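Local atomic coordinates of nudix Hydrolase, RenU (Mycolicibacterium smegmatis, PDB entry 6UUF), a protein that belongs to the Nudix hydrolase family, uses magnesium as cofactor and probably hydrolyses nucleoside diphosphate-linked compounds, perhaps including NADH. Residues 40-45 with 123-128; 28-33 with 129-134; 22-27 with 69-74. The protein carries 3 engineered substitutions. All blocks are in the same frame, centred on the assembly; numbering follows the deposited sequence.

Contact 1 (40-45 with 123-128); sequences LLQHRA and NRESAE
Gln42, Ser126 and Glu125 build a polar cluster where the end of strand 37-44 meets the type II' turn Asn123-Ser126 that leads into strand 126-133 of the Nudix domain. CG of Gln42 stands opposite the backbone N (chi1 -170°), and the extended chain carries the amide across to the turn. NE2 of Gln42 gives a nearly straight hydrogen bond of 2.9 Å to Ser126 OG, which lies almost in the amide plane. The same Gln42 NE2 makes a weak bond of 3.4 Å to Glu125 OE1. Amide and carboxylate stand almost perpendicular, their planes 85° apart, and Gln42 OE1 lies 3.3 Å from Glu125 OE2, two acceptors that are close but not bonded. Glu125 attains this place with its first torsion almost eclipsed (chi1 8°) and a bend at the next bond. Arg44, itself bent twice along its chain, runs alongside Glu125 and brings Arg44 NH1 to 3.5 Å from Glu125 OE2. That oxygen lies well out of the guanidinium plane, making this a salt bridge of charges alone. In the backbone, His43 N bonds Glu128 O, Ala127 N bonds His43 O, and Ala45 N reaches Glu125 O at 3.1 Å. The Ala127 methyl touches that of Ala45 and comes obliquely to CD2 of the His43 ring, which also meets Trp54. Ser126 OG also bonds the backbone O of Ala78, near the end of helix 67-79; a carbonyl can only accept, and the hydroxyl proton is thereby committed to it. The oxygen is left to accept from Gln42, which sets the rotation of that amide. Across the two segments the Glu125 carboxylate has one weak bond and an undirected charge contact, so the charge of Arg44 probably contributes to its placement.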
# COMPACT_ATOMS: atom_id res chain seq x y z
N LEU A 40 1.15 -8.35 -3.34
CA LEU A 40 -0.09 -8.69 -2.67
C LEU A 40 -1.03 -7.54 -2.83
O LEU A 40 -0.74 -6.47 -2.35
CB LEU A 40 0.15 -8.99 -1.20
CG LEU A 40 -1.14 -9.22 -0.42
CD1 LEU A 40 -1.79 -10.49 -0.92
CD2 LEU A 40 -0.88 -9.28 1.06
N LEU A 41 -2.16 -7.73 -3.49
CA LEU A 41 -3.10 -6.63 -3.62
C LEU A 41 -4.41 -6.95 -2.94
O LEU A 41 -4.80 -8.11 -2.79
CB LEU A 41 -3.37 -6.25 -5.08
CG LEU A 41 -2.15 -5.93 -5.93
CD1 LEU A 41 -2.52 -5.69 -7.39
CD2 LEU A 41 -1.47 -4.74 -5.34
N GLN A 42 -5.07 -5.86 -2.59
CA GLN A 42 -6.34 -5.87 -1.93
C GLN A 42 -7.43 -5.36 -2.87
O GLN A 42 -7.29 -4.28 -3.47
CB GLN A 42 -6.27 -4.98 -0.70
CG GLN A 42 -7.47 -5.10 0.20
CD GLN A 42 -7.47 -4.02 1.25
OE1 GLN A 42 -7.31 -2.84 0.92
NE2 GLN A 42 -7.68 -4.40 2.50
N HIS A 43 -8.48 -6.17 -3.01
CA HIS A 43 -9.68 -5.80 -3.76
C HIS A 43 -10.62 -5.08 -2.79
O HIS A 43 -11.02 -5.65 -1.76
CB HIS A 43 -10.36 -7.03 -4.29
CG HIS A 43 -11.50 -6.74 -5.22
ND1 HIS A 43 -11.38 -5.89 -6.30
CD2 HIS A 43 -12.78 -7.19 -5.24
CE1 HIS A 43 -12.53 -5.83 -6.95
NE2 HIS A 43 -13.40 -6.61 -6.32
N ARG A 44 -11.00 -3.86 -3.13
CA ARG A 44 -11.66 -3.02 -2.15
C ARG A 44 -13.16 -3.39 -2.17
O ARG A 44 -13.77 -3.45 -3.25
CB ARG A 44 -11.39 -1.54 -2.45
CG ARG A 44 -9.92 -1.20 -2.77
CD ARG A 44 -9.03 -0.94 -1.58
NE ARG A 44 -8.71 0.48 -1.51
CZ ARG A 44 -9.33 1.39 -0.75
NH1 ARG A 44 -10.34 1.05 0.08
NH2 ARG A 44 -8.93 2.66 -0.81
N ALA A 45 -13.72 -3.71 -1.00
CA ALA A 45 -15.17 -4.00 -0.90
C ALA A 45 -15.95 -2.75 -1.36
O ALA A 45 -15.58 -1.66 -0.94
CB ALA A 45 -15.53 -4.37 0.54
N ASN A 123 -9.97 -9.58 6.36
CA ASN A 123 -10.76 -8.91 7.36
C ASN A 123 -10.95 -7.45 6.90
O ASN A 123 -10.39 -7.06 5.87
CB ASN A 123 -10.03 -8.97 8.71
CG ASN A 123 -10.96 -8.89 9.90
OD1 ASN A 123 -12.19 -8.91 9.75
ND2 ASN A 123 -10.38 -8.81 11.10
N ARG A 124 -11.75 -6.66 7.62
CA ARG A 124 -11.93 -5.24 7.28
C ARG A 124 -12.51 -5.10 5.85
O ARG A 124 -13.49 -5.80 5.52
CB ARG A 124 -10.61 -4.46 7.51
CG ARG A 124 -10.14 -4.41 8.96
CD ARG A 124 -10.59 -3.11 9.63
NE ARG A 124 -10.04 -2.93 10.97
CZ ARG A 124 -10.12 -1.80 11.69
NH1 ARG A 124 -10.74 -0.72 11.21
NH2 ARG A 124 -9.57 -1.75 12.90
N GLU A 125 -11.90 -4.27 4.99
CA GLU A 125 -12.41 -4.05 3.61
C GLU A 125 -11.83 -5.05 2.57
O GLU A 125 -12.01 -4.88 1.35
CB GLU A 125 -12.26 -2.58 3.10
CG GLU A 125 -11.48 -1.60 3.94
CD GLU A 125 -9.98 -1.70 3.75
OE1 GLU A 125 -9.32 -2.33 4.61
OE2 GLU A 125 -9.49 -1.14 2.74
N SER A 126 -11.14 -6.09 3.06
CA SER A 126 -10.56 -7.12 2.20
C SER A 126 -11.69 -8.00 1.70
O SER A 126 -12.16 -8.91 2.41
CB SER A 126 -9.49 -7.93 2.93
OG SER A 126 -8.48 -7.05 3.42
N ALA A 127 -12.16 -7.64 0.50
CA ALA A 127 -13.12 -8.45 -0.23
C ALA A 127 -12.37 -9.66 -0.76
O ALA A 127 -12.86 -10.79 -0.70
CB ALA A 127 -13.74 -7.65 -1.37
N GLU A 128 -11.17 -9.39 -1.27
CA GLU A 128 -10.20 -10.40 -1.58
C GLU A 128 -8.78 -9.78 -1.42
O GLU A 128 -8.57 -8.55 -1.47
CB GLU A 128 -10.45 -10.98 -3.00
CG GLU A 128 -9.75 -12.30 -3.32
CD GLU A 128 -9.60 -12.59 -4.81
OE1 GLU A 128 -10.42 -12.11 -5.63
OE2 GLU A 128 -8.65 -13.32 -5.18

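Contact 2 (28-33 with 129-134); sequences LRAPMP and LRWVLE
Leu28, Ala30 and Met32 meet Trp131 and Leu133 over strand 37-44 of the mixed Nudix sheet, which pairs with both 23-31 and 126-133 while these two do not pair with each other. The two short segments approach to 8.6 Å between axes at an angle of 63°, so the indole and other side chains of 129-134 span the gap, meeting both side chains and backbone of 28-33. Leu28 comes first: its CG and CD2 both lie against the indole, Leu28 CG 3.9 Å from Trp131 CH2. The carbonyl oxygen follows, Leu28 O standing 3.5 Å from Trp131 CZ3. The leucine and tryptophan side chains cross obliquely. Arg29 has its CB turned away from the contact; its guanidinium group is occupied by Asp113 and the carbonyl of Ile160, and its carbonyl carbon comes nearest to the indole. Ala30 then turns its methyl toward the indole and meets the six-membered ring at a slant, Ala30 CB standing 3.6 Å from CZ3 and 3.7 Å from CH2 of Trp131. The indole reaches this spot because CG of Trp131 lies beside its own backbone N (chi1 -75°), which swings the benzo corner toward strand 23-31. At the other end of the ring system NE1 bonds the carbonyl O of Leu118, fixing the ring's rotation and satisfying its polar atom while the benzo part stays among apolar groups, with Leu40 packing on it too. Past Pro31 the strand has ended, and Met32, bent along its chain and also packed on Ala38 and Pro117, sets Met32 CG 3.8 Å from Leu133 CD2.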
# COMPACT_ATOMS: atom_id res chain seq x y z
N LEU A 28 3.95 -5.35 -0.71
CA LEU A 28 4.65 -6.54 -0.28
C LEU A 28 4.95 -7.44 -1.49
O LEU A 28 4.03 -7.83 -2.19
CB LEU A 28 3.82 -7.32 0.71
CG LEU A 28 4.48 -8.58 1.26
CD1 LEU A 28 5.85 -8.32 1.93
CD2 LEU A 28 3.53 -9.19 2.27
N ARG A 29 6.23 -7.78 -1.69
CA ARG A 29 6.70 -8.59 -2.81
C ARG A 29 7.04 -9.98 -2.37
O ARG A 29 7.55 -10.15 -1.25
CB ARG A 29 7.91 -7.98 -3.49
CG ARG A 29 7.72 -6.51 -3.86
CD ARG A 29 8.98 -5.94 -4.51
NE ARG A 29 10.17 -6.01 -3.63
CZ ARG A 29 11.40 -5.69 -4.02
NH1 ARG A 29 11.65 -5.30 -5.28
NH2 ARG A 29 12.39 -5.78 -3.15
N ALA A 30 6.74 -10.96 -3.21
CA ALA A 30 7.17 -12.35 -2.98
C ALA A 30 7.58 -13.08 -4.25
O ALA A 30 7.00 -12.87 -5.30
CB ALA A 30 6.11 -13.17 -2.23
N PRO A 31 8.62 -13.93 -4.15
CA PRO A 31 9.04 -14.68 -5.33
C PRO A 31 8.07 -15.81 -5.59
O PRO A 31 7.55 -16.41 -4.64
CB PRO A 31 10.41 -15.23 -4.93
CG PRO A 31 10.47 -15.13 -3.44
CD PRO A 31 9.27 -14.42 -2.93
N MET A 32 7.82 -16.09 -6.85
CA MET A 32 7.05 -17.29 -7.19
C MET A 32 7.97 -18.51 -7.35
O MET A 32 9.18 -18.33 -7.58
CB MET A 32 6.26 -17.01 -8.46
CG MET A 32 5.21 -15.93 -8.27
SD MET A 32 4.09 -16.41 -6.95
CE MET A 32 2.47 -16.01 -7.59
N PRO A 33 7.44 -19.75 -7.22
CA PRO A 33 8.35 -20.88 -7.55
C PRO A 33 8.99 -20.69 -8.94
O PRO A 33 10.19 -20.89 -9.09
CB PRO A 33 7.43 -22.11 -7.46
CG PRO A 33 6.35 -21.70 -6.50
CD PRO A 33 6.13 -20.22 -6.73
N LEU A 129 -7.85 -10.65 -1.11
CA LEU A 129 -6.43 -10.39 -1.26
C LEU A 129 -5.90 -11.40 -2.25
O LEU A 129 -6.24 -12.59 -2.20
CB LEU A 129 -5.73 -10.58 0.05
CG LEU A 129 -6.08 -9.50 1.05
CD1 LEU A 129 -6.05 -10.13 2.44
CD2 LEU A 129 -5.11 -8.34 0.86
N ARG A 130 -5.04 -10.93 -3.14
CA ARG A 130 -4.52 -11.77 -4.16
C ARG A 130 -3.07 -11.41 -4.50
O ARG A 130 -2.70 -10.22 -4.65
CB ARG A 130 -5.41 -11.63 -5.38
CG ARG A 130 -5.31 -12.82 -6.31
CD ARG A 130 -5.90 -12.46 -7.66
NE ARG A 130 -7.36 -12.54 -7.70
CZ ARG A 130 -8.13 -12.12 -8.71
NH1 ARG A 130 -7.61 -11.52 -9.81
NH2 ARG A 130 -9.43 -12.29 -8.61
N TRP A 131 -2.26 -12.45 -4.59
CA TRP A 131 -0.91 -12.34 -5.07
C TRP A 131 -0.99 -12.19 -6.56
O TRP A 131 -1.66 -12.99 -7.22
CB TRP A 131 -0.12 -13.55 -4.66
CG TRP A 131 0.24 -13.53 -3.22
CD1 TRP A 131 -0.34 -14.24 -2.20
CD2 TRP A 131 1.27 -12.74 -2.62
NE1 TRP A 131 0.27 -13.95 -1.02
CE2 TRP A 131 1.26 -13.03 -1.23
CE3 TRP A 131 2.20 -11.80 -3.13
CZ2 TRP A 131 2.14 -12.42 -0.33
CZ3 TRP A 131 3.09 -11.21 -2.25
CH2 TRP A 131 3.06 -11.52 -0.85
N VAL A 132 -0.37 -11.15 -7.11
CA VAL A 132 -0.49 -10.82 -8.55
C VAL A 132 0.90 -10.63 -9.12
O VAL A 132 1.69 -9.88 -8.59
CB VAL A 132 -1.30 -9.54 -8.77
CG1 VAL A 132 -1.34 -9.10 -10.24
CG2 VAL A 132 -2.71 -9.74 -8.24
N LEU A 133 1.23 -11.34 -10.19
CA LEU A 133 2.53 -11.12 -10.82
C LEU A 133 2.70 -9.62 -11.14
O LEU A 133 1.76 -9.01 -11.60
CB LEU A 133 2.69 -11.96 -12.08
CG LEU A 133 2.88 -13.45 -11.80
CD1 LEU A 133 2.70 -14.28 -13.07
CD2 LEU A 133 4.22 -13.73 -11.17
N GLU A 134 3.87 -9.07 -10.80
CA GLU A 134 4.19 -7.68 -11.07
C GLU A 134 3.84 -7.19 -12.47
O GLU A 134 3.30 -6.12 -12.63
CB GLU A 134 5.69 -7.44 -10.89
CG GLU A 134 6.14 -7.23 -9.47
CD GLU A 134 7.55 -6.64 -9.42
OE1 GLU A 134 8.49 -7.33 -9.91
OE2 GLU A 134 7.70 -5.48 -8.91

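Contact 3 (22-27 with 69-74). Engineered in segment 69-74: Ala74 (natural residue Glu).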
# COMPACT_ATOMS: atom_id res chain seq x y z
N GLY A 22 -1.31 11.87 6.99
CA GLY A 22 -1.28 11.11 5.77
C GLY A 22 -1.55 9.64 6.00
O GLY A 22 -1.99 9.20 7.10
N ALA A 23 -1.34 8.91 4.93
CA ALA A 23 -1.61 7.49 4.93
C ALA A 23 -0.40 6.78 4.35
O ALA A 23 0.49 7.40 3.71
CB ALA A 23 -2.84 7.19 4.11
N ALA A 24 -0.40 5.47 4.57
CA ALA A 24 0.68 4.60 4.10
C ALA A 24 0.13 3.26 3.66
O ALA A 24 -0.82 2.76 4.26
CB ALA A 24 1.70 4.38 5.20
N GLY A 25 0.72 2.68 2.63
CA GLY A 25 0.34 1.34 2.18
C GLY A 25 1.53 0.44 1.97
O GLY A 25 2.62 0.92 1.63
N LEU A 26 1.31 -0.88 2.15
CA LEU A 26 2.33 -1.87 1.97
C LEU A 26 2.31 -2.48 0.59
O LEU A 26 1.33 -3.10 0.22
CB LEU A 26 2.17 -2.97 2.99
CG LEU A 26 3.43 -3.76 3.24
CD1 LEU A 26 4.58 -2.94 3.80
CD2 LEU A 26 3.05 -4.88 4.21
N LEU A 27 3.41 -2.32 -0.14
CA LEU A 27 3.68 -3.07 -1.38
C LEU A 27 4.57 -4.22 -1.03
O LEU A 27 5.80 -4.09 -0.99
CB LEU A 27 4.34 -2.15 -2.41
CG LEU A 27 4.75 -2.73 -3.75
CD1 LEU A 27 3.56 -3.44 -4.33
CD2 LEU A 27 5.16 -1.61 -4.71
N GLN A 69 5.74 1.63 10.06
CA GLN A 69 4.91 1.03 11.07
C GLN A 69 3.48 1.07 10.67
O GLN A 69 2.76 0.10 10.88
CB GLN A 69 5.11 1.76 12.39
CG GLN A 69 6.47 1.43 12.96
CD GLN A 69 6.80 2.25 14.16
OE1 GLN A 69 6.55 3.42 14.21
NE2 GLN A 69 7.39 1.62 15.12
N ALA A 70 3.04 2.18 10.08
CA ALA A 70 1.63 2.31 9.77
C ALA A 70 1.23 1.26 8.73
O ALA A 70 0.22 0.62 8.88
CB ALA A 70 1.29 3.69 9.26
N ALA A 71 2.06 1.07 7.70
CA ALA A 71 1.75 0.15 6.61
C ALA A 71 1.78 -1.32 7.06
O ALA A 71 0.99 -2.13 6.63
CB ALA A 71 2.71 0.38 5.45
N VAL A 72 2.70 -1.65 7.92
CA VAL A 72 2.80 -2.99 8.45
C VAL A 72 1.59 -3.27 9.34
O VAL A 72 0.98 -4.34 9.21
CB VAL A 72 4.15 -3.17 9.17
CG1 VAL A 72 4.21 -4.49 9.91
CG2 VAL A 72 5.26 -3.11 8.15
N ARG A 73 1.22 -2.30 10.18
CA ARG A 73 0.02 -2.45 11.05
C ARG A 73 -1.26 -2.61 10.22
O ARG A 73 -2.10 -3.46 10.55
CB ARG A 73 -0.13 -1.30 12.07
CG ARG A 73 -1.57 -1.10 12.62
CD ARG A 73 -1.78 0.09 13.58
NE ARG A 73 -1.45 1.42 13.01
CZ ARG A 73 -2.23 2.11 12.18
NH1 ARG A 73 -3.40 1.64 11.76
NH2 ARG A 73 -1.80 3.28 11.73
N ALA A 74 -1.40 -1.81 9.15
CA ALA A 74 -2.51 -1.90 8.24
C ALA A 74 -2.56 -3.25 7.56
O ALA A 74 -3.61 -3.83 7.45
CB ALA A 74 -2.42 -0.81 7.18
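Leu26 and Ala24 of strand 23-31 press against Ala70, Ala71 and Val72 on the helix of the Nudix box, the loop-helix-loop motif that defines this family and in relatives carries the magnesium-binding glutamates. The axes of helix segment 69-74 and strand segment 23-27 make an angle of 64° and approach to 6.5 Å, nearer than the roughly 10 Å usual for a helix on a sheet. Small residues, Gly25 and the alanines, are consistent with so close an approach. The methyl of Ala24 meets two neighbours at once, its CB 4.1 Å from CB of Ala70 and equally far from CB of Ala71. Ala71 goes deepest: Ala71 CB lies 3.7 Å from Gly25 C and 3.8 Å from Leu26 N, so a methyl rests directly on the peptide between them. The engineered Ala74 (Glu in the natural sequence) also turns its CB to the strand but stays farther off. Arg73, on the exposed side of the helix, is tied to Glu65 by a salt bridge and to the carbonyl of Ala60, consistent with the Glu and Arg of the Nudix-box consensus. Val110 of strand 104-113 also packs on both Leu26 and Ala71. Leu26 can be traced outward: Leu26 CB sits 3.9 Å from Ala71 O, with the methyl of Ala71 a little farther away. CG, placed opposite the backbone N (chi1 -158°), merely carries the branch onward. Of the two tips CD1 does the touching: CD1 of Leu26 lies 4.2 Å from CB of Ala71 and, at the margin of the contact, 4.4 Å from CG2 of Val72.

How the contacts relate
Contacts 1 and 2 share strand 126-133, with centres about 15 Å apart, and join directly: Leu41 N lies 2.8 Å from Arg130 O and Leu40 N 3.1 Å from Leu28 O, both probable hydrogen bonds. Strand 37-44 thus stands between the partners of contact 2, and along the chain contact 1 nests within the loop that contact 2 closes. Contact 3 uses the earlier half of strand 23-31, its centre about 18 Å from that of contact 2 and 14 Å from that of contact 1, whose nearest atoms are about 5 Å away. It packs the Nudix helix, which in relatives carries the magnesium site; here one natural Glu of it is the engineered Ala74.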